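PDB 2WNK: sporozoite-specific SAG protein from Toxoplasma gondii, which is a SAG2-related surface antigen of the sporozoite stage whose exact role is unsettled, though relatives in the SRS family are linked to host-cell attachment. Local coordinates for residues T31-K36 with G78-T83; P37-G42 with L68-G73; A171-G176 with T181-V186. All blocks are in the same frame, centred on the assembly; numbering follows the deposited sequence.

Contact 1: T31-K36 with G78-T83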
ATOM      1  N   THR A  31       2.405  17.550 -25.703  1.00 16.79           N
ATOM      2  CA  THR A  31       1.726  17.271 -26.945  1.00 16.75           C
ATOM      3  C   THR A  31       0.410  16.528 -26.656  1.00 16.39           C
ATOM      4  O   THR A  31      -0.577  16.681 -27.305  1.00 16.44           O
ATOM      5  CB  THR A  31       2.641  16.528 -27.870  1.00 16.97           C
ATOM      6  OG1 THR A  31       1.888  15.870 -28.893  1.00 22.46           O
ATOM      7  CG2 THR A  31       3.455  15.582 -27.139  1.00 20.02           C
ATOM      8  N   LEU A  32       0.428  15.768 -25.593  1.00 15.31           N
ATOM      9  CA  LEU A  32      -0.733  14.940 -25.250  1.00 15.05           C
ATOM     10  C   LEU A  32      -1.397  15.472 -23.965  1.00 15.40           C
ATOM     11  O   LEU A  32      -1.636  14.717 -22.986  1.00 12.86           O
ATOM     12  CB  LEU A  32      -0.327  13.469 -25.064  1.00 15.10           C
ATOM     13  CG  LEU A  32       0.265  12.772 -26.281  1.00 14.28           C
ATOM     14  CD1 LEU A  32       0.672  11.338 -25.938  1.00 15.63           C
ATOM     15  CD2 LEU A  32      -0.730  12.811 -27.432  1.00 15.48           C
ATOM     16  N   GLU A  33      -1.691  16.774 -24.021  1.00 16.78           N
ATOM     17  CA  GLU A  33      -2.079  17.633 -22.876  1.00 18.66           C
ATOM     18  C   GLU A  33      -3.011  16.888 -21.938  1.00 18.39           C
ATOM     19  O   GLU A  33      -2.912  17.043 -20.721  1.00 17.59           O
ATOM     20  CB  GLU A  33      -2.611  18.976 -23.408  1.00 19.14           C
ATOM     21  CG  GLU A  33      -3.326  19.793 -22.409  1.00 23.14           C
ATOM     22  CD  GLU A  33      -4.354  20.629 -23.086  1.00 27.02           C
ATOM     23  OE1 GLU A  33      -5.291  20.027 -23.645  1.00 29.20           O
ATOM     24  OE2 GLU A  33      -4.206  21.883 -23.067  1.00 29.39           O
ATOM     25  N   GLU A  34      -4.058  16.243 -22.451  1.00 17.76           N
ATOM     26  CA  GLU A  34      -5.446  16.594 -22.158  1.00 16.19           C
ATOM     27  C   GLU A  34      -5.767  15.163 -21.628  1.00 15.93           C
ATOM     28  O   GLU A  34      -5.573  14.168 -22.358  1.00 16.04           O
ATOM     29  CB  GLU A  34      -6.376  16.849 -23.338  1.00 17.19           C
ATOM     30  CG  GLU A  34      -7.852  16.768 -22.853  1.00 15.10           C
ATOM     31  CD  GLU A  34      -8.875  17.063 -23.926  1.00 16.72           C
ATOM     32  OE1 GLU A  34      -8.970  18.237 -24.309  1.00 17.08           O
ATOM     33  OE2 GLU A  34      -9.555  16.123 -24.383  1.00 16.01           O
ATOM     34  N   ILE A  35      -6.187  15.015 -20.370  1.00 15.36           N
ATOM     35  CA  ILE A  35      -6.527  13.668 -19.860  1.00 14.80           C
ATOM     36  C   ILE A  35      -7.943  13.235 -20.265  1.00 13.73           C
ATOM     37  O   ILE A  35      -8.861  14.074 -20.418  1.00 14.18           O
ATOM     38  CB  ILE A  35      -6.407  13.573 -18.303  1.00 13.75           C
ATOM     39  CG1 ILE A  35      -6.392  12.102 -17.831  1.00 14.64           C
ATOM     40  CG2 ILE A  35      -7.542  14.301 -17.663  1.00 14.08           C
ATOM     41  CD1 ILE A  35      -6.164  11.961 -16.278  1.00 14.30           C
ATOM     42  N   LYS A  36      -8.109  11.926 -20.445  1.00 13.80           N
ATOM     43  CA  LYS A  36      -9.412  11.309 -20.678  1.00 13.74           C
ATOM     44  C   LYS A  36      -9.603  10.226 -19.639  1.00 13.68           C
ATOM     45  O   LYS A  36      -8.672   9.474 -19.383  1.00 13.59           O
ATOM     46  CB  LYS A  36      -9.444  10.645 -22.047  1.00 14.80           C
ATOM     47  CG  LYS A  36     -10.793  10.000 -22.318  1.00 15.72           C
ATOM     48  CD  LYS A  36     -11.144  10.134 -23.759  1.00 26.05           C
ATOM     49  CE  LYS A  36     -12.660  10.161 -23.944  1.00 27.83           C
ATOM     50  NZ  LYS A  36     -13.126   8.763 -23.999  1.00 30.37           N
ATOM     51  N   GLY A  78       6.148  19.761 -19.354  1.00 22.48           N
ATOM     52  CA  GLY A  78       5.005  20.515 -19.751  1.00 20.02           C
ATOM     53  C   GLY A  78       3.765  19.741 -19.406  1.00 19.05           C
ATOM     54  O   GLY A  78       3.827  18.742 -18.734  1.00 18.20           O
ATOM     55  N   GLY A  79       2.652  20.259 -19.876  1.00 18.07           N
ATOM     56  CA  GLY A  79       1.390  19.549 -19.877  1.00 15.86           C
ATOM     57  C   GLY A  79       0.593  19.664 -18.619  1.00 15.69           C
ATOM     58  O   GLY A  79       0.390  20.717 -18.080  1.00 15.54           O
ATOM     59  N   ASN A  80       0.072  18.526 -18.181  1.00 14.58           N
ATOM     60  CA  ASN A  80      -0.714  18.515 -16.947  1.00 14.59           C
ATOM     61  C   ASN A  80      -0.264  17.414 -16.002  1.00 14.45           C
ATOM     62  O   ASN A  80      -0.015  16.305 -16.427  1.00 13.86           O
ATOM     63  CB  ASN A  80      -2.206  18.321 -17.250  1.00 15.36           C
ATOM     64  CG  ASN A  80      -2.858  19.586 -17.763  1.00 15.74           C
ATOM     65  OD1 ASN A  80      -2.905  20.603 -17.063  1.00 17.46           O
ATOM     66  ND2 ASN A  80      -3.330  19.553 -19.010  1.00 16.57           N
ATOM     67  N   ASP A  81      -0.176  17.745 -14.715  1.00 14.49           N
ATOM     68  CA  ASP A  81       0.252  16.796 -13.690  1.00 14.03           C
ATOM     69  C   ASP A  81      -0.942  16.323 -12.877  1.00 14.36           C
ATOM     70  O   ASP A  81      -1.771  17.128 -12.439  1.00 14.65           O
ATOM     71  CB  ASP A  81       1.241  17.499 -12.745  1.00 13.90           C
ATOM     72  CG  ASP A  81       2.627  17.718 -13.371  1.00 16.09           C
ATOM     73  OD1 ASP A  81       2.992  17.080 -14.373  1.00 18.07           O
ATOM     74  OD2 ASP A  81       3.400  18.527 -12.818  1.00 16.66           O
ATOM     75  N   PHE A  82      -1.034  15.004 -12.691  1.00 13.78           N
ATOM     76  CA  PHE A  82      -2.153  14.394 -12.005  1.00 14.44           C
ATOM     77  C   PHE A  82      -1.696  13.651 -10.765  1.00 15.24           C
ATOM     78  O   PHE A  82      -0.627  13.032 -10.780  1.00 15.99           O
ATOM     79  CB  PHE A  82      -2.874  13.422 -12.945  1.00 14.69           C
ATOM     80  CG  PHE A  82      -3.468  14.111 -14.112  1.00 14.82           C
ATOM     81  CD1 PHE A  82      -2.738  14.270 -15.293  1.00 12.03           C
ATOM     82  CD2 PHE A  82      -4.689  14.740 -13.984  1.00 12.42           C
ATOM     83  CE1 PHE A  82      -3.273  14.999 -16.345  1.00 14.91           C
ATOM     84  CE2 PHE A  82      -5.219  15.459 -15.037  1.00 13.85           C
ATOM     85  CZ  PHE A  82      -4.512  15.589 -16.216  1.00 13.39           C
ATOM     86  N   THR A  83      -2.553  13.650  -9.745  1.00 14.33           N
ATOM     87  CA  THR A  83      -2.264  12.964  -8.471  1.00 15.41           C
ATOM     88  C   THR A  83      -3.462  12.120  -8.089  1.00 14.38           C
ATOM     89  O   THR A  83      -4.538  12.649  -7.846  1.00 15.70           O
ATOM     90  CB  THR A  83      -1.963  14.002  -7.345  1.00 14.35           C
ATOM     91  OG1 THR A  83      -0.905  14.842  -7.785  1.00 16.66           O
ATOM     92  CG2 THR A  83      -1.516  13.313  -6.066  1.00 16.35           C
TER

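Contact 2: P37-G42 with L68-G73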
ATOM      1  N   PRO A  37     -10.780  10.158 -18.994  1.00 14.34           N
ATOM      2  CA  PRO A  37     -11.976  10.987 -19.180  1.00 14.63           C
ATOM      3  C   PRO A  37     -11.694  12.443 -18.850  1.00 15.49           C
ATOM      4  O   PRO A  37     -10.828  12.743 -18.011  1.00 14.61           O
ATOM      5  CB  PRO A  37     -12.955  10.447 -18.119  1.00 15.10           C
ATOM      6  CG  PRO A  37     -12.441   9.066 -17.778  1.00 15.01           C
ATOM      7  CD  PRO A  37     -10.941   9.211 -17.869  1.00 14.35           C
ATOM      8  N   ALA A  38     -12.468  13.326 -19.477  1.00 15.73           N
ATOM      9  CA  ALA A  38     -12.364  14.771 -19.233  1.00 16.13           C
ATOM     10  C   ALA A  38     -12.285  15.074 -17.739  1.00 17.01           C
ATOM     11  O   ALA A  38     -13.102  14.574 -16.951  1.00 17.53           O
ATOM     12  CB  ALA A  38     -13.565  15.496 -19.882  1.00 16.68           C
ATOM     13  N   TYR A  39     -11.291  15.865 -17.333  1.00 17.02           N
ATOM     14  CA  TYR A  39     -11.026  16.008 -15.903  1.00 17.35           C
ATOM     15  C   TYR A  39     -12.130  16.766 -15.148  1.00 17.81           C
ATOM     16  O   TYR A  39     -12.442  17.927 -15.489  1.00 18.07           O
ATOM     17  CB  TYR A  39      -9.653  16.646 -15.591  1.00 16.56           C
ATOM     18  CG  TYR A  39      -9.548  16.786 -14.090  1.00 16.20           C
ATOM     19  CD1 TYR A  39      -9.747  18.011 -13.473  1.00 16.36           C
ATOM     20  CD2 TYR A  39      -9.381  15.668 -13.287  1.00 17.33           C
ATOM     21  CE1 TYR A  39      -9.698  18.144 -12.110  1.00 17.00           C
ATOM     22  CE2 TYR A  39      -9.351  15.780 -11.909  1.00 16.16           C
ATOM     23  CZ  TYR A  39      -9.509  17.027 -11.327  1.00 15.21           C
ATOM     24  OH  TYR A  39      -9.489  17.148  -9.965  1.00 15.49           O
ATOM     25  N   GLU A  40     -12.722  16.115 -14.142  1.00 18.27           N
ATOM     26  CA  GLU A  40     -13.579  16.773 -13.129  1.00 20.58           C
ATOM     27  C   GLU A  40     -13.078  16.469 -11.706  1.00 19.85           C
ATOM     28  O   GLU A  40     -12.518  15.404 -11.448  1.00 19.80           O
ATOM     29  CB  GLU A  40     -15.024  16.301 -13.246  1.00 21.22           C
ATOM     30  CG  GLU A  40     -15.579  16.337 -14.648  1.00 26.03           C
ATOM     31  CD  GLU A  40     -16.303  17.619 -14.932  1.00 31.26           C
ATOM     32  OE1 GLU A  40     -16.407  18.000 -16.118  1.00 33.29           O
ATOM     33  OE2 GLU A  40     -16.767  18.254 -13.958  1.00 34.99           O
ATOM     34  N   ALA A  41     -13.265  17.404 -10.770  1.00 19.69           N
ATOM     35  CA  ALA A  41     -12.726  17.230  -9.424  1.00 19.10           C
ATOM     36  C   ALA A  41     -13.704  16.516  -8.495  1.00 19.42           C
ATOM     37  O   ALA A  41     -14.896  16.450  -8.773  1.00 18.88           O
ATOM     38  CB  ALA A  41     -12.292  18.601  -8.820  1.00 19.28           C
ATOM     39  N   GLY A  42     -13.171  15.944  -7.419  1.00 19.74           N
ATOM     40  CA  GLY A  42     -13.981  15.384  -6.339  1.00 21.09           C
ATOM     41  C   GLY A  42     -15.001  14.323  -6.708  1.00 21.69           C
ATOM     42  O   GLY A  42     -14.683  13.317  -7.361  1.00 21.49           O
ATOM     43  N   LEU A  68      -8.621  12.209  -7.505  1.00 15.55           N
ATOM     44  CA  LEU A  68      -7.664  12.623  -8.514  1.00 14.70           C
ATOM     45  C   LEU A  68      -7.613  14.149  -8.514  1.00 15.33           C
ATOM     46  O   LEU A  68      -8.662  14.797  -8.633  1.00 16.15           O
ATOM     47  CB  LEU A  68      -8.128  12.187  -9.914  1.00 14.69           C
ATOM     48  CG  LEU A  68      -7.167  12.305 -11.098  1.00 14.15           C
ATOM     49  CD1 LEU A  68      -5.953  11.338 -11.015  1.00 14.25           C
ATOM     50  CD2 LEU A  68      -7.968  12.049 -12.368  1.00 15.65           C
ATOM     51  N   ALA A  69      -6.402  14.696  -8.421  1.00 14.61           N
ATOM     52  CA  ALA A  69      -6.165  16.147  -8.556  1.00 14.76           C
ATOM     53  C   ALA A  69      -5.423  16.428  -9.851  1.00 16.04           C
ATOM     54  O   ALA A  69      -4.726  15.565 -10.373  1.00 15.77           O
ATOM     55  CB  ALA A  69      -5.370  16.677  -7.372  1.00 14.80           C
ATOM     56  N   GLN A  70      -5.588  17.647 -10.363  1.00 16.52           N
ATOM     57  CA  GLN A  70      -4.948  18.076 -11.598  1.00 17.90           C
ATOM     58  C   GLN A  70      -4.247  19.395 -11.346  1.00 17.87           C
ATOM     59  O   GLN A  70      -4.779  20.248 -10.641  1.00 18.62           O
ATOM     60  CB  GLN A  70      -6.007  18.310 -12.669  1.00 18.33           C
ATOM     61  CG  GLN A  70      -5.444  18.771 -14.003  1.00 21.59           C
ATOM     62  CD  GLN A  70      -6.533  19.171 -15.015  1.00 25.57           C
ATOM     63  OE1 GLN A  70      -7.099  20.261 -14.935  1.00 30.05           O
ATOM     64  NE2 GLN A  70      -6.797  18.309 -15.979  1.00 28.40           N
ATOM     65  N   ALA A  71      -3.063  19.566 -11.927  1.00 18.08           N
ATOM     66  CA  ALA A  71      -2.381  20.854 -11.891  1.00 18.72           C
ATOM     67  C   ALA A  71      -1.539  21.072 -13.157  1.00 18.52           C
ATOM     68  O   ALA A  71      -1.155  20.116 -13.808  1.00 17.10           O
ATOM     69  CB  ALA A  71      -1.530  20.934 -10.662  1.00 18.59           C
ATOM     70  N   GLU A  72      -1.239  22.330 -13.506  1.00 19.99           N
ATOM     71  CA  GLU A  72      -0.436  22.602 -14.713  1.00 21.80           C
ATOM     72  C   GLU A  72       0.929  21.943 -14.633  1.00 22.72           C
ATOM     73  O   GLU A  72       1.519  21.883 -13.556  1.00 24.30           O
ATOM     74  CB  GLU A  72      -0.235  24.101 -14.904  1.00 22.60           C
ATOM     75  CG  GLU A  72      -1.532  24.854 -14.902  1.00 25.87           C
ATOM     76  CD  GLU A  72      -1.326  26.321 -15.251  1.00 29.27           C
ATOM     77  OE1 GLU A  72      -0.198  26.824 -15.043  1.00 30.92           O
ATOM     78  OE2 GLU A  72      -2.280  26.966 -15.748  1.00 32.01           O
ATOM     79  N   GLY A  73       1.408  21.399 -15.743  1.00 23.74           N
ATOM     80  CA  GLY A  73       2.794  20.966 -15.805  1.00 24.51           C
ATOM     81  C   GLY A  73       3.576  22.262 -15.804  1.00 23.75           C
ATOM     82  O   GLY A  73       2.982  23.350 -15.640  1.00 23.88           O
TER
HETATM   83  O   HOH W   1      -7.449  19.197  -8.892  1.00 25.67           O
HETATM   84  O   HOH W   2     -11.401  13.109  -7.309  1.00 17.07           O
HETATM   85  O   HOH W   3     -10.487  15.908  -6.516  1.00 27.34           O

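Contact 3: A171-G176 with T181-V186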
ATOM      1  N   ALA A 171      15.106 -11.515  11.243  1.00  8.83           N
ATOM      2  CA  ALA A 171      15.640 -12.452  12.259  1.00  9.23           C
ATOM      3  C   ALA A 171      15.596 -11.874  13.671  1.00  8.60           C
ATOM      4  O   ALA A 171      15.752 -12.602  14.661  1.00 11.06           O
ATOM      5  CB  ALA A 171      17.065 -12.838  11.921  1.00  9.51           C
ATOM      6  N   LYS A 172      15.365 -10.573  13.783  1.00  9.72           N
ATOM      7  CA  LYS A 172      15.442  -9.894  15.067  1.00  8.43           C
ATOM      8  C   LYS A 172      14.043  -9.438  15.521  1.00  8.33           C
ATOM      9  O   LYS A 172      13.137  -9.194  14.716  1.00  8.03           O
ATOM     10  CB  LYS A 172      16.380  -8.682  14.952  1.00  8.95           C
ATOM     11  CG  LYS A 172      17.817  -9.046  14.557  1.00  9.08           C
ATOM     12  CD  LYS A 172      18.566  -9.845  15.626  1.00 16.29           C
ATOM     13  CE  LYS A 172      20.038  -9.550  15.483  1.00 17.81           C
ATOM     14  NZ  LYS A 172      20.930 -10.275  16.438  1.00 18.95           N
ATOM     15  N   VAL A 173      13.882  -9.341  16.836  1.00  8.76           N
ATOM     16  CA  VAL A 173      12.610  -8.945  17.421  1.00  7.24           C
ATOM     17  C   VAL A 173      12.891  -8.118  18.673  1.00  7.17           C
ATOM     18  O   VAL A 173      13.997  -8.172  19.182  1.00  8.38           O
ATOM     19  CB  VAL A 173      11.771 -10.205  17.770  1.00  7.22           C
ATOM     20  CG1 VAL A 173      12.303 -10.983  18.951  1.00  8.24           C
ATOM     21  CG2 VAL A 173      10.327  -9.782  18.004  1.00  8.73           C
ATOM     22  N   LEU A 174      11.949  -7.363  19.206  1.00  7.36           N
ATOM     23  CA  LEU A 174      12.196  -6.628  20.423  1.00  6.79           C
ATOM     24  C   LEU A 174      11.427  -7.316  21.562  1.00  8.53           C
ATOM     25  O   LEU A 174      10.422  -8.012  21.317  1.00  8.30           O
ATOM     26  CB  LEU A 174      11.632  -5.219  20.245  1.00  7.37           C
ATOM     27  CG  LEU A 174      12.459  -4.495  19.199  1.00  7.66           C
ATOM     28  CD1 LEU A 174      11.519  -3.400  18.728  1.00  8.63           C
ATOM     29  CD2 LEU A 174      13.831  -3.976  19.743  1.00 12.22           C
ATOM     30  N   GLN A 175      11.932  -7.194  22.787  1.00  7.84           N
ATOM     31  CA  GLN A 175      11.258  -7.809  23.979  1.00  7.75           C
ATOM     32  C   GLN A 175      10.092  -6.895  24.333  1.00  8.47           C
ATOM     33  O   GLN A 175      10.264  -5.677  24.387  1.00  9.13           O
ATOM     34  CB  GLN A 175      12.247  -8.143  25.079  1.00  9.07           C
ATOM     35  CG  GLN A 175      13.095  -9.317  24.646  1.00 11.60           C
ATOM     36  CD  GLN A 175      14.149  -9.671  25.630  1.00 16.58           C
ATOM     37  OE1 GLN A 175      14.384  -8.948  26.583  1.00 19.95           O
ATOM     38  NE2 GLN A 175      14.832 -10.779  25.386  1.00 17.01           N
ATOM     39  N   GLY A 176       8.921  -7.437  24.674  1.00  8.73           N
ATOM     40  CA  GLY A 176       7.942  -6.737  25.538  1.00  8.54           C
ATOM     41  C   GLY A 176       8.283  -6.468  26.969  1.00  8.94           C
ATOM     42  O   GLY A 176       9.125  -7.122  27.467  1.00  8.62           O
ATOM     43  N   THR A 181      14.745  -3.790  23.848  1.00 16.43           N
ATOM     44  CA  THR A 181      15.851  -4.754  23.734  1.00 15.50           C
ATOM     45  C   THR A 181      15.683  -5.647  22.504  1.00 14.62           C
ATOM     46  O   THR A 181      14.686  -6.356  22.387  1.00 13.92           O
ATOM     47  CB  THR A 181      15.933  -5.608  24.985  1.00 15.42           C
ATOM     48  OG1 THR A 181      16.151  -4.741  26.107  1.00 17.85           O
ATOM     49  CG2 THR A 181      17.116  -6.601  24.915  1.00 15.73           C
ATOM     50  N   GLU A 182      16.640  -5.558  21.585  1.00 13.14           N
ATOM     51  CA  GLU A 182      16.622  -6.360  20.359  1.00 13.91           C
ATOM     52  C   GLU A 182      17.299  -7.699  20.566  1.00 13.79           C
ATOM     53  O   GLU A 182      18.416  -7.810  21.092  1.00 14.96           O
ATOM     54  CB  GLU A 182      17.263  -5.618  19.188  1.00 13.55           C
ATOM     55  CG  GLU A 182      17.206  -6.352  17.853  1.00 15.99           C
ATOM     56  CD  GLU A 182      17.712  -5.491  16.698  1.00 18.84           C
ATOM     57  OE1 GLU A 182      17.416  -4.268  16.674  1.00 22.60           O
ATOM     58  OE2 GLU A 182      18.369  -6.064  15.808  1.00 23.14           O
ATOM     59  N   VAL A 183      16.602  -8.740  20.172  1.00 13.22           N
ATOM     60  CA  VAL A 183      17.133 -10.068  20.312  1.00 11.88           C
ATOM     61  C   VAL A 183      16.768 -10.899  19.071  1.00 10.79           C
ATOM     62  O   VAL A 183      15.960 -10.470  18.277  1.00  9.52           O
ATOM     63  CB  VAL A 183      16.664 -10.780  21.615  1.00 14.22           C
ATOM     64  CG1 VAL A 183      16.973  -9.957  22.888  1.00 14.53           C
ATOM     65  CG2 VAL A 183      15.188 -11.104  21.545  1.00 11.77           C
ATOM     66  N   ASP A 184      17.422 -12.044  18.872  1.00 10.15           N
ATOM     67  CA  ASP A 184      17.041 -12.950  17.782  1.00 10.53           C
ATOM     68  C   ASP A 184      15.675 -13.564  18.042  1.00 11.34           C
ATOM     69  O   ASP A 184      15.433 -14.132  19.112  1.00 11.41           O
ATOM     70  CB  ASP A 184      18.074 -14.080  17.660  1.00 10.87           C
ATOM     71  CG  ASP A 184      19.418 -13.582  17.188  1.00 12.27           C
ATOM     72  OD1 ASP A 184      19.486 -13.078  16.058  1.00 21.58           O
ATOM     73  OD2 ASP A 184      20.425 -13.761  17.898  1.00 13.98           O
ATOM     74  N   LEU A 185      14.778 -13.450  17.059  1.00 10.96           N
ATOM     75  CA  LEU A 185      13.465 -14.067  17.129  1.00  9.22           C
ATOM     76  C   LEU A 185      13.509 -15.497  17.684  1.00  9.13           C
ATOM     77  O   LEU A 185      12.797 -15.836  18.635  1.00  7.87           O
ATOM     78  CB  LEU A 185      12.763 -14.003  15.761  1.00  8.76           C
ATOM     79  CG  LEU A 185      11.405 -14.722  15.677  1.00  9.87           C
ATOM     80  CD1 LEU A 185      10.377 -14.180  16.721  1.00  9.72           C
ATOM     81  CD2 LEU A 185      10.826 -14.697  14.260  1.00 13.74           C
ATOM     82  N   VAL A 186      14.379 -16.334  17.119  1.00  8.90           N
ATOM     83  CA  VAL A 186      14.359 -17.737  17.438  1.00 10.08           C
ATOM     84  C   VAL A 186      14.990 -18.034  18.771  1.00  9.49           C
ATOM     85  O   VAL A 186      14.847 -19.149  19.274  1.00 10.63           O
ATOM     86  CB  VAL A 186      15.003 -18.639  16.361  1.00  8.87           C
ATOM     87  CG1 VAL A 186      14.202 -18.603  15.039  1.00  9.80           C
ATOM     88  CG2 VAL A 186      16.461 -18.315  16.151  1.00  8.81           C
TER
HETATM   89  O   HOH W   4      15.816 -15.428  14.537  1.00 13.51           O
HETATM   90  O   HOH W   5      12.467  -4.619  25.347  1.00 16.34           O

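Contact 1: T31-K36 with G78-T83
Ile-35 presses on the ring of Phe-82 across the interior of a beta-sandwich, the fold expected of an SRS domain, and this meeting illustrates how two sheets of one sandwich share a core. Ile-35 belongs to strand 34-36, an outermost strand of the four-stranded sheet; Phe-82 lies on strand 80-86, the middle strand of the three-stranded sheet opposite. The tight part of the contact is apolar. With CG1 of Ile-35 anti to its backbone N (chi1 -165°) and the chain extended beyond it, CD1 reaches over the middle of the Phe-82 ring, 3.8 Å from the centroid and 9° off the ring normal, a CH-pi contact. CB and CG2 of Ile-35 meet the far end of the ring: CB comes within 3.5 Å of Phe-82 CZ, and CG2 lies 3.6 Å from that same CZ. Both residues are buried, and Phe-26 of strand 22-28 touches each of them, while Ile-35 also reaches Phe-98 in its own sheet.

Toward the partly exposed side the packing gives way to a sparser, polar arrangement. Glu-33 and Asn-80 run side by side in the same direction, with Glu-33 CG 3.4 Å from Asn-80 ND2 and the carboxylate turned obliquely to the amide. The carboxylate does not serve the amide; its OE1 is hydrogen-bonded to Thr-103. Glu-33 and Glu-34 both face Gln-101 in a classic beta bulge, a local irregularity at the start of strand 34-36. The link to strand 80-86 is made here by the backbone of Glu-33, just before strand 34-36: Asn-80 ND2 donates to Glu-33 O over 3.1 Å in a nearly straight bond (173° at the hydrogen). Glu-33 O lies in the plane of the Asn-80 amide, while ND2 stands above the plane of the Glu-33 carbonyl.

Contact 2: P37-G42 with L68-G73
The phenol ring of Tyr-39 receives Gln-70 over one face and the carbonyl oxygen of Leu-68 at its edge, in the plane of the ring. Over the face, Gln-70 CB stands 3.8 Å from the ring centroid, close to the normal, in a CH-pi contact. The glutamine then runs back along the tyrosine, the two side chains sliding past each other in opposite directions, and brings NE2 to 3.3 Å from Tyr-39 CB with the amide inclined 39° to the ring. Leu-68 CD2 adds an apolar contact, 4.0 Å from Tyr-39 CD2.

At the edge, Tyr-39 OH donates to Leu-68 O at 2.8 Å and accepts from a water that in turn takes the N-H of Gln-70. Another water accepts from Gly-42 N and donates to Leu-68 O, giving that carbonyl two donors. Leu-68 O and Gln-70 N, on the side of the strand without a neighbouring strand, are thus met by a hydroxyl and by water.

The loop after strand 34-36 thereby lies along the border of strand 66-72, whose other side pairs with strand 80-86; Gln-70 also touches Phe-82 there, and Leu-68 packs on Leu-84 and on Phe-98 of strand 94-101.

Contact 3: A171-G176 with T181-V186
Val-173 and Val-183 form the hydrogen-bonded pair at the middle of a short antiparallel beta hairpin, each N donating to the other's O at 2.8 Å. Their side chains share one face of the hairpin, Val-173 CG1 lying 3.9 Å from Val-183 CG2. Beside them Gln-175 crosses Val-183 at about a right angle, its NE2 3.4 Å from Val-183 CG1. The backbone pairing continues outward: Gln-175 N donates to Thr-181 O, and Ala-171 O accepts from Leu-185 N at 2.7 Å as well as from a water that also takes the N-H of Val-186.

A bend at chi2 (-67°) carries the Lys-172 chain past Glu-182 OE2, 3.3 Å from CG, and on to Asp-184, where NZ reaches OD1 at 3.2 Å in a salt bridge, meeting the oxygen from above the carboxylate plane.

In the second shell, Leu-217 of strand 215-222 touches both Val-173 and Leu-185, while Leu-188 borders the two valines. Cys-218 is hydrogen-bonded through its backbone to Leu-174; a disulfide from Cys-218 to Cys-179, in the turn of the hairpin, has been observed for this protein.

Chemically, the hairpin combines backbone bonds and an apolar face with charged groups of Lys-172, Glu-182 and Asp-184 beside it, where the second acid, Glu-182, probably adds to the favourable field around the lysine.

In the fold
Contacts 1 and 2 belong to one SRS domain and contact 3 to the other. The first two have centres about 9 Å apart and touch: strands 66-72 and 80-86 are consecutive in the chain and adjacent in the three-stranded sheet, and both contacts join that sheet to the segment running through strand 34-36 into its following loop. The order along the chain is 31-36, 37-42, 68-73, 78-83, so contact 2 lies between the two segments of contact 1. Contact 3 follows both, on the other side of the chain's centre, its own centre about 49 Å from that of contact 1 and 47 Å from that of contact 2. The separation is consistent with an elongated, two-domain chain, each contact staying within one SRS domain.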